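Local atomic coordinates of inositol-1,4,5-trisphosphate 5-phosphatase 1 (Schizosaccharomyces pombe, PDB entry 1I9Z), a protein that removes the 5-phosphate from soluble and lipid inositol phosphates, among them phosphatidylinositol 4,5-bisphosphate, through the magnesium-dependent catalytic domain modelled here. Residues A[3-8]-A[327-332]; A[32-37]-A[63-68]; A[260-265]-A[303-308]. One frame throughout, in Å; residues are numbered along the deposited sequence.

Contact 1. Residues A[3-8]-A[327-332]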
loop_
_atom_site.group_PDB
_atom_site.type_symbol
_atom_site.label_atom_id
_atom_site.label_comp_id
_atom_site.label_asym_id
_atom_site.label_seq_id
_atom_site.Cartn_x
_atom_site.Cartn_y
_atom_site.Cartn_z
ATOM N N PRO A 3 -5.989 -37.096 12.994
ATOM C CA PRO A 3 -7.218 -36.663 13.668
ATOM C C PRO A 3 -6.992 -35.992 15.013
ATOM O O PRO A 3 -7.670 -35.017 15.338
ATOM C CB PRO A 3 -8.014 -37.966 13.807
ATOM C CG PRO A 3 -7.596 -38.742 12.601
ATOM C CD PRO A 3 -6.095 -38.514 12.586
ATOM N N ILE A 4 -6.058 -36.522 15.801
ATOM C CA ILE A 4 -5.761 -35.959 17.121
ATOM C C ILE A 4 -5.174 -34.558 16.979
ATOM O O ILE A 4 -5.512 -33.651 17.741
ATOM C CB ILE A 4 -4.733 -36.823 17.912
ATOM C CG1 ILE A 4 -5.200 -38.282 18.004
ATOM C CG2 ILE A 4 -4.551 -36.242 19.314
ATOM C CD1 ILE A 4 -4.048 -39.297 17.821
ATOM N N HIS A 5 -4.285 -34.390 16.000
ATOM C CA HIS A 5 -3.638 -33.096 15.743
ATOM C C HIS A 5 -4.705 -32.067 15.363
ATOM O O HIS A 5 -4.718 -30.942 15.868
ATOM C CB HIS A 5 -2.613 -33.224 14.601
ATOM C CG HIS A 5 -1.691 -32.049 14.480
ATOM N ND1 HIS A 5 -2.135 -30.781 14.173
ATOM C CD2 HIS A 5 -0.356 -31.942 14.685
ATOM C CE1 HIS A 5 -1.115 -29.942 14.199
ATOM N NE2 HIS A 5 -0.027 -30.621 14.508
ATOM N N GLU A 6 -5.605 -32.472 14.475
ATOM C CA GLU A 6 -6.695 -31.609 14.028
ATOM C C GLU A 6 -7.545 -31.186 15.230
ATOM O O GLU A 6 -7.894 -30.013 15.378
ATOM C CB GLU A 6 -7.535 -32.370 13.005
ATOM C CG GLU A 6 -8.738 -31.648 12.494
ATOM C CD GLU A 6 -9.427 -32.467 11.424
ATOM O OE1 GLU A 6 -9.272 -32.152 10.226
ATOM O OE2 GLU A 6 -10.107 -33.452 11.782
ATOM N N TYR A 7 -7.871 -32.154 16.085
ATOM C CA TYR A 7 -8.657 -31.900 17.291
ATOM C C TYR A 7 -7.966 -30.832 18.136
ATOM O O TYR A 7 -8.587 -29.860 18.569
ATOM C CB TYR A 7 -8.797 -33.207 18.098
ATOM C CG TYR A 7 -9.166 -33.009 19.558
ATOM C CD1 TYR A 7 -10.499 -32.880 19.957
ATOM C CD2 TYR A 7 -8.174 -32.890 20.535
ATOM C CE1 TYR A 7 -10.836 -32.633 21.294
ATOM C CE2 TYR A 7 -8.499 -32.640 21.870
ATOM C CZ TYR A 7 -9.831 -32.511 22.240
ATOM O OH TYR A 7 -10.142 -32.227 23.550
ATOM N N VAL A 8 -6.668 -31.014 18.356
ATOM C CA VAL A 8 -5.903 -30.075 19.163
ATOM C C VAL A 8 -5.941 -28.648 18.596
ATOM O O VAL A 8 -6.216 -27.702 19.324
ATOM C CB VAL A 8 -4.427 -30.561 19.344
ATOM C CG1 VAL A 8 -3.668 -29.614 20.270
ATOM C CG2 VAL A 8 -4.404 -31.978 19.928
ATOM N N ILE A 327 3.579 -26.006 24.296
ATOM C CA ILE A 327 3.310 -26.760 25.510
ATOM C C ILE A 327 1.822 -27.125 25.589
ATOM O O ILE A 327 1.477 -28.294 25.773
ATOM C CB ILE A 327 3.761 -25.941 26.730
ATOM C CG1 ILE A 327 5.301 -25.891 26.741
ATOM C CG2 ILE A 327 3.187 -26.519 28.001
ATOM C CD1 ILE A 327 5.911 -24.821 27.648
ATOM N N LEU A 328 0.938 -26.139 25.444
ATOM C CA LEU A 328 -0.483 -26.438 25.478
ATOM C C LEU A 328 -0.782 -27.467 24.416
ATOM O O LEU A 328 -1.472 -28.438 24.685
ATOM C CB LEU A 328 -1.334 -25.207 25.203
ATOM C CG LEU A 328 -1.549 -24.248 26.370
ATOM C CD1 LEU A 328 -2.547 -23.174 25.964
ATOM C CD2 LEU A 328 -2.093 -25.017 27.570
ATOM N N PHE A 329 -0.257 -27.269 23.210
ATOM C CA PHE A 329 -0.516 -28.210 22.134
ATOM C C PHE A 329 -0.177 -29.641 22.528
ATOM O O PHE A 329 -1.033 -30.530 22.444
ATOM C CB PHE A 329 0.276 -27.863 20.885
ATOM C CG PHE A 329 -0.021 -28.763 19.719
ATOM C CD1 PHE A 329 -0.944 -28.385 18.756
ATOM C CD2 PHE A 329 0.613 -30.002 19.595
ATOM C CE1 PHE A 329 -1.228 -29.220 17.685
ATOM C CE2 PHE A 329 0.336 -30.840 18.533
ATOM C CZ PHE A 329 -0.583 -30.454 17.575
ATOM N N GLU A 330 1.070 -29.867 22.946
ATOM C CA GLU A 330 1.502 -31.208 23.334
ATOM C C GLU A 330 0.631 -31.774 24.481
ATOM O O GLU A 330 0.241 -32.944 24.462
ATOM C CB GLU A 330 2.985 -31.197 23.730
ATOM C CG GLU A 330 3.963 -30.791 22.616
ATOM C CD GLU A 330 3.835 -31.636 21.346
ATOM O OE1 GLU A 330 3.469 -32.836 21.450
ATOM O OE2 GLU A 330 4.120 -31.103 20.243
ATOM N N GLU A 331 0.323 -30.941 25.468
ATOM C CA GLU A 331 -0.505 -31.356 26.591
ATOM C C GLU A 331 -1.878 -31.805 26.080
ATOM O O GLU A 331 -2.302 -32.924 26.345
ATOM C CB GLU A 331 -0.629 -30.191 27.565
ATOM C CG GLU A 331 -1.863 -30.179 28.428
ATOM C CD GLU A 331 -1.906 -28.938 29.297
ATOM O OE1 GLU A 331 -3.023 -28.433 29.561
ATOM O OE2 GLU A 331 -0.816 -28.472 29.713
ATOM N N LEU A 332 -2.565 -30.939 25.340
ATOM C CA LEU A 332 -3.872 -31.275 24.783
ATOM C C LEU A 332 -3.791 -32.536 23.938
ATOM O O LEU A 332 -4.678 -33.380 23.993
ATOM C CB LEU A 332 -4.395 -30.139 23.900
ATOM C CG LEU A 332 -5.076 -28.901 24.493
ATOM C CD1 LEU A 332 -6.507 -29.244 24.905
ATOM C CD2 LEU A 332 -4.274 -28.370 25.664
#
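F329 meets two residues of the N-terminal helix at once, H5 and V8. Its ring leaves the helix with CG anti to the backbone N (chi1 -177°), which carries it out towards residues 3-8. V8 comes in over one face: its CG1 methyl stands 3.7 Å from the centroid of the F329 ring, a CH-pi contact displaced toward the CD1 side. H5 meets the far end of the same ring. There F329 CZ sits over a face of the imidazole, 3.1 Å from H5 NE2, and the two planes are inclined at 56°, an oblique aromatic pair. Three residues on, L332 meets the methyl that lies on F329, its CB 3.7 Å from V8 CG1; that methyl is wedged between the F329 ring and the root of L332. The carbonyl O of L332 also lies at the edge of the Y7 ring, a looser approach. The axes of the two short segments come within 9.9 Å, their N-to-C directions 129° apart; the segments belong to helix 3-14, which leads towards strand 20-33, and to the long helix 322-343, which follows strand 309-320; Y333 and R336 of the latter extend the interface along I4.

Contact 2. Residues A[32-37]-A[63-68]. With CA (calcium ion), chain B.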
loop_
_atom_site.group_PDB
_atom_site.type_symbol
_atom_site.label_atom_id
_atom_site.label_comp_id
_atom_site.label_asym_id
_atom_site.label_seq_id
_atom_site.Cartn_x
_atom_site.Cartn_y
_atom_site.Cartn_z
ATOM N N TYR A 32 2.533 9.725 -4.441
ATOM C CA TYR A 32 2.688 10.950 -5.203
ATOM C C TYR A 32 3.482 10.796 -6.486
ATOM O O TYR A 32 4.648 10.395 -6.440
ATOM C CB TYR A 32 3.367 12.004 -4.296
ATOM C CG TYR A 32 3.231 13.476 -4.684
ATOM C CD1 TYR A 32 2.498 13.915 -5.798
ATOM C CD2 TYR A 32 3.802 14.466 -3.851
ATOM C CE1 TYR A 32 2.361 15.328 -6.075
ATOM C CE2 TYR A 32 3.664 15.810 -4.117
ATOM C CZ TYR A 32 2.956 16.234 -5.222
ATOM O OH TYR A 32 2.872 17.600 -5.513
ATOM N N ASN A 33 2.845 11.006 -7.641
ATOM C CA ASN A 33 3.564 11.024 -8.914
ATOM C C ASN A 33 4.035 12.498 -8.983
ATOM O O ASN A 33 3.241 13.435 -9.164
ATOM C CB ASN A 33 2.641 10.790 -10.141
ATOM C CG ASN A 33 3.407 10.869 -11.406
ATOM O OD1 ASN A 33 4.199 11.805 -11.593
ATOM N ND2 ASN A 33 3.180 9.915 -12.340
ATOM N N LEU A 34 5.345 12.667 -8.830
ATOM C CA LEU A 34 6.024 13.988 -8.772
ATOM C C LEU A 34 6.268 14.755 -10.034
ATOM O O LEU A 34 6.597 15.958 -9.969
ATOM C CB LEU A 34 7.422 13.753 -8.159
ATOM C CG LEU A 34 7.322 13.113 -6.795
ATOM C CD1 LEU A 34 8.783 12.575 -6.477
ATOM C CD2 LEU A 34 6.907 14.162 -5.714
ATOM N N ASN A 35 6.164 14.083 -11.192
ATOM C CA ASN A 35 6.464 14.740 -12.449
ATOM C C ASN A 35 7.895 15.345 -12.403
ATOM O O ASN A 35 8.146 16.428 -13.002
ATOM C CB ASN A 35 5.445 15.833 -12.753
ATOM C CG ASN A 35 5.501 16.307 -14.181
ATOM O OD1 ASN A 35 5.738 15.540 -15.127
ATOM N ND2 ASN A 35 5.303 17.628 -14.352
ATOM N N GLY A 36 8.777 14.685 -11.642
ATOM C CA GLY A 36 10.172 15.114 -11.550
ATOM C C GLY A 36 10.405 16.370 -10.728
ATOM O O GLY A 36 11.506 16.914 -10.783
ATOM N N CYS A 37 9.410 16.814 -9.966
ATOM C CA CYS A 37 9.592 18.043 -9.153
ATOM C C CYS A 37 10.605 17.854 -8.053
ATOM O O CYS A 37 10.847 16.747 -7.581
ATOM C CB CYS A 37 8.262 18.521 -8.524
ATOM S SG CYS A 37 7.621 17.504 -7.144
ATOM N N GLN A 63 6.318 8.310 -7.604
ATOM C CA GLN A 63 6.537 7.988 -9.011
ATOM C C GLN A 63 7.172 9.223 -9.672
ATOM O O GLN A 63 6.967 10.373 -9.228
ATOM C CB GLN A 63 5.281 7.573 -9.744
ATOM C CG GLN A 63 4.567 6.369 -8.988
ATOM C CD GLN A 63 3.722 6.884 -7.843
ATOM O OE1 GLN A 63 3.091 7.944 -7.973
ATOM N NE2 GLN A 63 3.653 6.127 -6.744
ATOM N N GLU A 64 7.908 8.985 -10.747
ATOM C CA GLU A 64 8.608 10.054 -11.477
ATOM C C GLU A 64 9.529 10.936 -10.628
ATOM O O GLU A 64 9.482 12.191 -10.726
ATOM C CB GLU A 64 7.647 10.942 -12.302
ATOM C CG GLU A 64 6.813 10.073 -13.255
ATOM C CD GLU A 64 6.147 10.866 -14.338
ATOM O OE1 GLU A 64 6.753 11.870 -14.798
ATOM O OE2 GLU A 64 5.086 10.450 -14.817
ATOM N N ILE A 65 10.363 10.318 -9.813
ATOM C CA ILE A 65 11.356 11.105 -9.030
ATOM C C ILE A 65 12.166 11.887 -10.087
ATOM O O ILE A 65 12.626 13.029 -9.870
ATOM C CB ILE A 65 12.237 10.182 -8.165
ATOM C CG1 ILE A 65 11.410 9.773 -6.935
ATOM C CG2 ILE A 65 13.621 10.958 -7.739
ATOM C CD1 ILE A 65 12.074 8.802 -6.040
ATOM N N VAL A 66 12.286 11.280 -11.262
ATOM C CA VAL A 66 12.861 11.955 -12.419
ATOM C C VAL A 66 11.686 11.948 -13.429
ATOM O O VAL A 66 11.066 10.909 -13.679
ATOM C CB VAL A 66 14.046 11.207 -13.018
ATOM C CG1 VAL A 66 14.534 11.977 -14.277
ATOM C CG2 VAL A 66 15.157 11.145 -11.998
ATOM N N GLN A 67 11.353 13.118 -13.945
ATOM C CA GLN A 67 10.257 13.261 -14.904
ATOM C C GLN A 67 10.468 12.369 -16.129
ATOM O O GLN A 67 11.543 12.343 -16.716
ATOM C CB GLN A 67 10.137 14.736 -15.332
ATOM C CG GLN A 67 9.342 14.962 -16.588
ATOM C CD GLN A 67 8.777 16.365 -16.721
ATOM O OE1 GLN A 67 9.501 17.349 -16.623
ATOM N NE2 GLN A 67 7.476 16.459 -16.959
ATOM N N LEU A 68 9.431 11.648 -16.530
ATOM C CA LEU A 68 9.537 10.775 -17.699
ATOM C C LEU A 68 9.350 11.541 -19.040
ATOM O O LEU A 68 8.461 12.407 -19.175
ATOM C CB LEU A 68 8.511 9.635 -17.578
ATOM C CG LEU A 68 8.705 8.751 -16.341
ATOM C CD1 LEU A 68 7.583 7.694 -16.336
ATOM C CD2 LEU A 68 10.076 8.063 -16.358
HETATM CA CA CA B . 4.319 12.867 -16.082
HETATM O O HOH W 1 3.613 13.140 -13.945
HETATM O O HOH W 2 5.353 19.000 -16.980
HETATM O O HOH W 3 13.844 15.216 -10.802
HETATM O O HOH W 4 12.305 14.596 -7.626
HETATM O O HOH W 5 6.126 13.308 -18.185
HETATM O O HOH W 6 4.131 10.906 -17.146
HETATM O O HOH W 7 2.848 14.096 -17.177
#
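E64, whose carboxylate binds the calcium ion, has a left-handed backbone (phi 54°, psi 48°), and across from it N35 and G36 also have positive phi. The chains begin as parallel neighbours: Q63 N donates to Y32 O, and L34 N returns a bond of 2.8 Å to Q63 O. Beyond that they leave the sheet, the 32-37 segment through a type I' turn from L34 to C37. G36 is pressed so closely on the other chain, its CA 3.3 Å from Q67 N, that a side chain would collide there.

E64 reaches the metal with an extended chain, OE2 lying 2.8 Å from the calcium ion; four waters are the other ligands among the neighbours here. N33 steadies this carboxylate. Its ND2, which also bonds D207, donates to E64 OE2 over 3.2 Å, in the plane of its own amide but from above the plane of the carboxylate. The other end of the N33 amide works too: OD1 accepts from N35 N, closing an Asx turn, and accepts a hydrogen bond from a water that is itself a calcium ligand. On the other oxygen, L68 N meets E64 OE1 along a nearly straight bond (176°). Replacing E64 by an alanine removes the carboxylate and is likely to cost the calcium its only protein ligand from this pair of segments, leaving L68 N without its acceptor and N33 ND2 with D207 alone of its two carboxylates. Away from the metal, L34 CD1 packs against I65 CG1.

Strand ends that set a metal-binding glutamate beside an asparagine, here one step back from the metal, are consistent with the DNase I-like fold, and here they form part of the metal site of the 5-phosphatase.

Contact 3. Residues A[260-265]-A[303-308]. With 2IP (D-myo-inositol-1,4-bisphosphate), chain C.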
loop_
_atom_site.group_PDB
_atom_site.type_symbol
_atom_site.label_atom_id
_atom_site.label_comp_id
_atom_site.label_asym_id
_atom_site.label_seq_id
_atom_site.Cartn_x
_atom_site.Cartn_y
_atom_site.Cartn_z
ATOM N N THR A 260 -7.251 13.008 -9.892
ATOM C CA THR A 260 -6.019 13.596 -9.446
ATOM C C THR A 260 -5.061 13.937 -10.564
ATOM O O THR A 260 -3.963 14.415 -10.298
ATOM C CB THR A 260 -5.288 12.610 -8.534
ATOM O OG1 THR A 260 -5.171 11.312 -9.225
ATOM C CG2 THR A 260 -6.102 12.393 -7.230
ATOM N N TYR A 261 -5.492 13.673 -11.792
ATOM C CA TYR A 261 -4.711 13.856 -12.942
ATOM C C TYR A 261 -5.587 14.421 -14.022
ATOM O O TYR A 261 -6.784 14.117 -14.161
ATOM C CB TYR A 261 -4.139 12.510 -13.458
ATOM C CG TYR A 261 -3.461 12.560 -14.801
ATOM C CD1 TYR A 261 -2.111 12.931 -14.902
ATOM C CD2 TYR A 261 -4.136 12.139 -15.980
ATOM C CE1 TYR A 261 -1.414 12.860 -16.142
ATOM C CE2 TYR A 261 -3.441 12.096 -17.228
ATOM C CZ TYR A 261 -2.096 12.446 -17.286
ATOM O OH TYR A 261 -1.377 12.389 -18.481
ATOM N N LYS A 262 -4.652 15.190 -14.540
ATOM C CA LYS A 262 -3.940 16.096 -15.333
ATOM C C LYS A 262 -4.133 17.548 -15.069
ATOM O O LYS A 262 -4.903 18.132 -15.702
ATOM C CB LYS A 262 -3.983 15.717 -16.765
ATOM C CG LYS A 262 -3.211 16.619 -17.438
ATOM C CD LYS A 262 -1.840 16.454 -17.028
ATOM C CE LYS A 262 -1.204 16.050 -18.369
ATOM N NZ LYS A 262 0.071 16.872 -18.523
ATOM N N PHE A 263 -3.366 18.111 -14.121
ATOM C CA PHE A 263 -3.565 19.508 -13.789
ATOM C C PHE A 263 -2.418 20.340 -14.363
ATOM O O PHE A 263 -1.240 19.851 -14.430
ATOM C CB PHE A 263 -3.505 19.728 -12.234
ATOM C CG PHE A 263 -4.688 19.240 -11.484
ATOM C CD1 PHE A 263 -4.678 17.976 -10.849
ATOM C CD2 PHE A 263 -5.850 19.994 -11.434
ATOM C CE1 PHE A 263 -5.827 17.501 -10.163
ATOM C CE2 PHE A 263 -6.974 19.518 -10.765
ATOM C CZ PHE A 263 -6.972 18.296 -10.130
ATOM N N ASP A 264 -2.722 21.612 -14.676
ATOM C CA ASP A 264 -1.651 22.577 -15.043
ATOM C C ASP A 264 -0.890 22.703 -13.713
ATOM O O ASP A 264 -1.488 22.730 -12.629
ATOM C CB ASP A 264 -2.244 23.952 -15.404
ATOM C CG ASP A 264 -2.887 23.965 -16.801
ATOM O OD1 ASP A 264 -2.779 22.948 -17.540
ATOM O OD2 ASP A 264 -3.473 25.023 -17.130
ATOM N N ILE A 265 0.436 22.770 -13.784
ATOM C CA ILE A 265 1.238 22.806 -12.583
ATOM C C ILE A 265 1.005 24.143 -11.833
ATOM O O ILE A 265 0.992 25.208 -12.481
ATOM C CB ILE A 265 2.693 22.717 -12.977
ATOM C CG1 ILE A 265 2.937 21.343 -13.675
ATOM C CG2 ILE A 265 3.583 22.729 -11.650
ATOM C CD1 ILE A 265 4.135 21.317 -14.515
ATOM N N TYR A 303 2.806 20.957 -6.814
ATOM C CA TYR A 303 4.122 20.889 -7.425
ATOM C C TYR A 303 4.175 20.080 -8.685
ATOM O O TYR A 303 5.122 20.206 -9.453
ATOM C CB TYR A 303 5.136 20.258 -6.459
ATOM C CG TYR A 303 5.081 20.856 -5.090
ATOM C CD1 TYR A 303 5.061 20.055 -3.958
ATOM C CD2 TYR A 303 5.072 22.259 -4.919
ATOM C CE1 TYR A 303 5.006 20.625 -2.645
ATOM C CE2 TYR A 303 5.061 22.814 -3.644
ATOM C CZ TYR A 303 5.023 22.003 -2.516
ATOM O OH TYR A 303 5.006 22.549 -1.220
ATOM N N SER A 304 3.153 19.251 -8.877
ATOM C CA SER A 304 3.133 18.296 -9.995
ATOM C C SER A 304 1.844 18.413 -10.826
ATOM O O SER A 304 0.962 19.227 -10.494
ATOM C CB SER A 304 3.241 16.858 -9.377
ATOM O OG SER A 304 3.079 15.837 -10.386
ATOM N N ASP A 305 1.773 17.651 -11.928
ATOM C CA ASP A 305 0.532 17.640 -12.703
ATOM C C ASP A 305 -0.418 16.586 -12.082
ATOM O O ASP A 305 -1.553 16.427 -12.518
ATOM C CB ASP A 305 0.793 17.379 -14.188
ATOM C CG ASP A 305 1.630 16.139 -14.438
ATOM O OD1 ASP A 305 2.138 15.438 -13.520
ATOM O OD2 ASP A 305 1.751 15.880 -15.639
ATOM N N HIS A 306 0.024 15.879 -11.048
ATOM C CA HIS A 306 -0.881 14.998 -10.284
ATOM C C HIS A 306 -1.039 15.544 -8.874
ATOM O O HIS A 306 -0.126 16.202 -8.343
ATOM C CB HIS A 306 -0.310 13.591 -10.032
ATOM C CG HIS A 306 -0.182 12.761 -11.258
ATOM N ND1 HIS A 306 -0.798 11.529 -11.397
ATOM C CD2 HIS A 306 0.565 12.941 -12.368
ATOM C CE1 HIS A 306 -0.417 10.981 -12.545
ATOM N NE2 HIS A 306 0.414 11.821 -13.154
ATOM N N ARG A 307 -2.185 15.280 -8.248
ATOM C CA ARG A 307 -2.306 15.558 -6.790
ATOM C C ARG A 307 -1.880 14.324 -6.063
ATOM O O ARG A 307 -2.061 13.206 -6.581
ATOM C CB ARG A 307 -3.747 15.781 -6.342
ATOM C CG ARG A 307 -4.359 17.026 -6.961
ATOM C CD ARG A 307 -3.993 18.329 -6.041
ATOM N NE ARG A 307 -4.592 19.442 -6.750
ATOM C CZ ARG A 307 -4.018 20.166 -7.698
ATOM N NH1 ARG A 307 -2.732 20.008 -8.071
ATOM N NH2 ARG A 307 -4.813 20.946 -8.458
ATOM N N PRO A 308 -1.266 14.474 -4.872
ATOM C CA PRO A 308 -0.842 13.355 -4.051
ATOM C C PRO A 308 -2.108 12.819 -3.358
ATOM O O PRO A 308 -3.148 13.547 -3.273
ATOM C CB PRO A 308 0.160 13.984 -3.021
ATOM C CG PRO A 308 -0.257 15.429 -2.951
ATOM C CD PRO A 308 -0.968 15.795 -4.263
HETATM C C1 2IP C . -0.771 9.290 -23.741
HETATM C C2 2IP C . 0.751 9.541 -23.580
HETATM C C3 2IP C . 1.044 10.856 -22.782
HETATM C C4 2IP C . 0.334 10.920 -21.405
HETATM C C5 2IP C . -1.183 10.799 -21.666
HETATM C C6 2IP C . -1.556 9.468 -22.384
HETATM O O1 2IP C . -1.541 9.163 -24.906
HETATM O O2 2IP C . 1.390 8.501 -22.890
HETATM O O3 2IP C . 2.414 10.980 -22.536
HETATM O O4 2IP C . 0.652 12.198 -20.764
HETATM O O5 2IP C . -1.905 10.857 -20.436
HETATM O O6 2IP C . -2.962 9.603 -22.540
HETATM P P4 2IP C . 1.491 12.338 -19.440
HETATM O O41 2IP C . 0.819 11.382 -18.385
HETATM O O42 2IP C . 1.460 13.722 -18.973
HETATM O O43 2IP C . 2.895 11.897 -19.891
HETATM P P1 2IP C . -2.199 7.995 -25.587
HETATM O O11 2IP C . -1.708 8.131 -27.038
HETATM O O12 2IP C . -1.935 6.590 -25.100
HETATM O O13 2IP C . -3.689 8.356 -25.596
HETATM O O HOH W 8 -0.940 21.337 -9.949
#
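Two loops beside the substrate pocket meet here, bringing Y261, K262 and D305 to the bound inositol 1,4-bisphosphate. K262 bends back on itself so that NZ stands 3.5 Å from D305 OD2, a weak salt bridge, and equally far from O42 of the 4-phosphate, also a weak bond. Y261 OH is modelled within hydrogen-bonding distance of the ligand's O5, the hydroxyl at the position where the 5-phosphate would be carried, though this placement, crowded against the 4-phosphate, is doubtful.

Behind the Y261 hydroxyl, the ring lies across H306. CD1 of Y261 sits over one face of the imidazole, 3.3 Å from H306 NE2, with the planes turned 46° apart. The ND1 side of that imidazole is bonded to D283. An Asp-His pair of this kind, with the S-D-H sequence S304, D305 and H306, is as in other members of the DNase I-like fold. S304 OG, which also bonds N33 O, accepts a hydrogen bond from H306 N, closing an ST turn.

The backbones are tied at two places: F263 N gives a bond of 2.9 Å to D305 O, in the carbonyl plane and on a lone pair, and R307 N donates to T260 O over 2.8 Å, in the carbonyl plane. F263 carries the guanidinium of R307 flat on one face, CZ 3.9 Å from the ring centroid and the planes 23° apart, a cation-pi stack. R307 places its guanidinium there by a bend at chi2 (-86°), while its NH2 bonds T267 O and its NH1 reaches a water shared with D264 O and S304 O.

Overall arrangement
Contacts 2 and 3 are two sides of one active site, their centres about 11 Å apart, and they touch directly: S304 OG of 303-308 lies 2.7 Å from N33 O of 32-37, a probable hydrogen bond, while N35 CB packs against D305 OD1. Contact 2 holds the calcium ion and contact 3 the inositol bisphosphate; the E64 side chain is about 6 Å from the ligand, and that of D305 about 4 Å from the metal. Contact 1 is remote, its centre about 55 Å from that of contact 2 and 58 Å from that of contact 3, across the chain's centre. It pairs the two terminal helices, while both site contacts form from the sequence between them.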